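Local coordinates for gram-negative insecticidal protein (Chromobacterium piscinae, PDB 6FBM), which acts as an insecticidal toxin and, as a member of the MACPF family, probably forms pores in target-cell membranes, at residues A[24-29]-A[306-311]. Sequence-based numbering, arbitrary orientation.
Sequences DVNGLY and QSQQSI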
loop_
_atom_site.group_PDB
_atom_site.type_symbol
_atom_site.label_atom_id
_atom_site.label_comp_id
_atom_site.label_asym_id
_atom_site.label_seq_id
_atom_site.Cartn_x
_atom_site.Cartn_y
_atom_site.Cartn_z
ATOM N N ASP A 24 4.893 -20.807 -30.445
ATOM C CA ASP A 24 5.847 -20.622 -31.503
ATOM C C ASP A 24 7.055 -21.510 -31.213
ATOM O O ASP A 24 7.960 -21.145 -30.473
ATOM C CB ASP A 24 6.265 -19.162 -31.614
ATOM C CG ASP A 24 7.252 -18.926 -32.740
ATOM O OD1 ASP A 24 7.657 -19.903 -33.429
ATOM O OD2 ASP A 24 7.634 -17.743 -32.920
ATOM N N VAL A 25 7.083 -22.673 -31.852
ATOM C CA VAL A 25 8.160 -23.639 -31.646
ATOM C C VAL A 25 9.508 -23.151 -32.153
ATOM O O VAL A 25 10.541 -23.733 -31.822
ATOM C CB VAL A 25 7.837 -25.006 -32.261
ATOM C CG1 VAL A 25 6.583 -25.583 -31.617
ATOM C CG2 VAL A 25 7.687 -24.932 -33.783
ATOM N N ASN A 26 9.488 -22.084 -32.947
ATOM C CA ASN A 26 10.705 -21.405 -33.406
ATOM C C ASN A 26 11.055 -20.186 -32.574
ATOM O O ASN A 26 11.960 -19.461 -32.946
ATOM C CB ASN A 26 10.574 -21.037 -34.897
ATOM C CG ASN A 26 10.492 -22.266 -35.785
ATOM O OD1 ASN A 26 11.201 -23.225 -35.562
ATOM N ND2 ASN A 26 9.596 -22.256 -36.765
ATOM N N GLY A 27 10.379 -19.993 -31.438
ATOM C CA GLY A 27 10.541 -18.788 -30.614
ATOM C C GLY A 27 11.514 -18.999 -29.465
ATOM O O GLY A 27 12.613 -19.522 -29.665
ATOM N N LEU A 28 11.130 -18.594 -28.256
ATOM C CA LEU A 28 11.989 -18.819 -27.090
ATOM C C LEU A 28 11.694 -20.181 -26.482
ATOM O O LEU A 28 10.664 -20.781 -26.766
ATOM C CB LEU A 28 11.794 -17.730 -26.042
ATOM C CG LEU A 28 11.932 -16.275 -26.504
ATOM C CD1 LEU A 28 11.697 -15.389 -25.291
ATOM C CD2 LEU A 28 13.285 -15.964 -27.167
ATOM N N TYR A 29 12.622 -20.674 -25.670
ATOM C CA TYR A 29 12.431 -21.923 -24.958
ATOM C C TYR A 29 11.496 -21.642 -23.771
ATOM O O TYR A 29 11.761 -20.795 -22.960
ATOM C CB TYR A 29 13.767 -22.496 -24.474
ATOM C CG TYR A 29 13.642 -23.745 -23.629
ATOM C CD1 TYR A 29 13.619 -25.002 -24.210
ATOM C CD2 TYR A 29 13.533 -23.660 -22.234
ATOM C CE1 TYR A 29 13.495 -26.147 -23.434
ATOM C CE2 TYR A 29 13.392 -24.796 -21.455
ATOM C CZ TYR A 29 13.388 -26.037 -22.047
ATOM O OH TYR A 29 13.265 -27.185 -21.286
ATOM N N GLN A 306 12.389 -22.545 -43.207
ATOM C CA GLN A 306 13.164 -21.345 -42.882
ATOM C C GLN A 306 13.940 -21.486 -41.557
ATOM O O GLN A 306 15.111 -21.092 -41.476
ATOM C CB GLN A 306 12.238 -20.107 -42.842
ATOM C CG GLN A 306 12.962 -18.757 -42.678
ATOM C CD GLN A 306 12.057 -17.552 -42.423
ATOM O OE1 GLN A 306 10.891 -17.516 -42.828
ATOM N NE2 GLN A 306 12.611 -16.535 -41.758
ATOM N N SER A 307 13.297 -22.048 -40.530
ATOM C CA SER A 307 13.917 -22.163 -39.211
ATOM C C SER A 307 15.074 -23.159 -39.184
ATOM O O SER A 307 15.988 -23.002 -38.387
ATOM C CB SER A 307 12.889 -22.521 -38.138
ATOM O OG SER A 307 12.489 -23.875 -38.230
ATOM N N GLN A 308 15.048 -24.162 -40.055
ATOM C CA GLN A 308 16.091 -25.188 -40.068
ATOM C C GLN A 308 17.360 -24.834 -40.841
ATOM O O GLN A 308 18.270 -25.647 -40.872
ATOM C CB GLN A 308 15.534 -26.510 -40.594
ATOM C CG GLN A 308 14.363 -27.052 -39.807
ATOM C CD GLN A 308 14.601 -27.007 -38.312
ATOM O OE1 GLN A 308 15.258 -27.882 -37.752
ATOM N NE2 GLN A 308 14.072 -25.980 -37.659
ATOM N N GLN A 309 17.438 -23.658 -41.467
ATOM C CA GLN A 309 18.678 -23.231 -42.121
ATOM C C GLN A 309 19.787 -23.197 -41.081
ATOM O O GLN A 309 19.556 -22.802 -39.936
ATOM C CB GLN A 309 18.560 -21.838 -42.756
ATOM C CG GLN A 309 17.749 -21.770 -44.044
ATOM C CD GLN A 309 17.689 -20.348 -44.621
ATOM O OE1 GLN A 309 18.576 -19.912 -45.373
ATOM N NE2 GLN A 309 16.632 -19.614 -44.257
ATOM N N SER A 310 20.984 -23.609 -41.493
ATOM C CA SER A 310 22.167 -23.518 -40.646
ATOM C C SER A 310 22.531 -22.067 -40.361
ATOM O O SER A 310 22.235 -21.156 -41.148
ATOM C CB SER A 310 23.353 -24.221 -41.292
ATOM O OG SER A 310 23.240 -25.625 -41.093
ATOM N N ILE A 311 23.170 -21.864 -39.211
ATOM C CA ILE A 311 23.718 -20.573 -38.859
ATOM C C ILE A 311 24.941 -20.403 -39.741
ATOM O O ILE A 311 25.725 -21.350 -39.887
ATOM C CB ILE A 311 24.135 -20.515 -37.374
ATOM C CG1 ILE A 311 22.937 -20.810 -36.453
ATOM C CG2 ILE A 311 24.782 -19.173 -37.026
ATOM C CD1 ILE A 311 21.732 -19.904 -36.636
#
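N26 and S307 meet through their side chains, the amide of N26 lying against the short CB-OG arm of serine. N26 OD1 comes to 3.0 Å from S307 OG and 3.2 Å from S307 CB. The first of these is a close polar approach, not a hydrogen bond: the hydroxyl is spent on M304 O in helix 300-304, which as a carbonyl can only accept, so no proton is left for N26 OD1. With chi1 at 74°, S307 OG sits between its backbone N and carbonyl carbon, where it also accepts Q308 NE2 at 2.7 Å. S307 OG lies almost in the plane of the Q308 amide, and Q308 OE1 takes the backbone N-H of K99, so both ends of that amide are held. This surface contact joins the turn after strand 21-23, which pairs with strand 170-177 in the large antiparallel sheet, probably that of the MACPF fold, to the loop leaving helix 300-304. The carboxylate of D24 makes an Asx turn, N26 N donating to D24 OD1 at 2.9 Å from above the carboxylate plane. Asparagine is common at the third position of type I turns, here D24 to G27. In N26, chi1 of -65° sets CG anti to the carbonyl carbon and sends the amide across to serine; N26 also packs on F303 and M304.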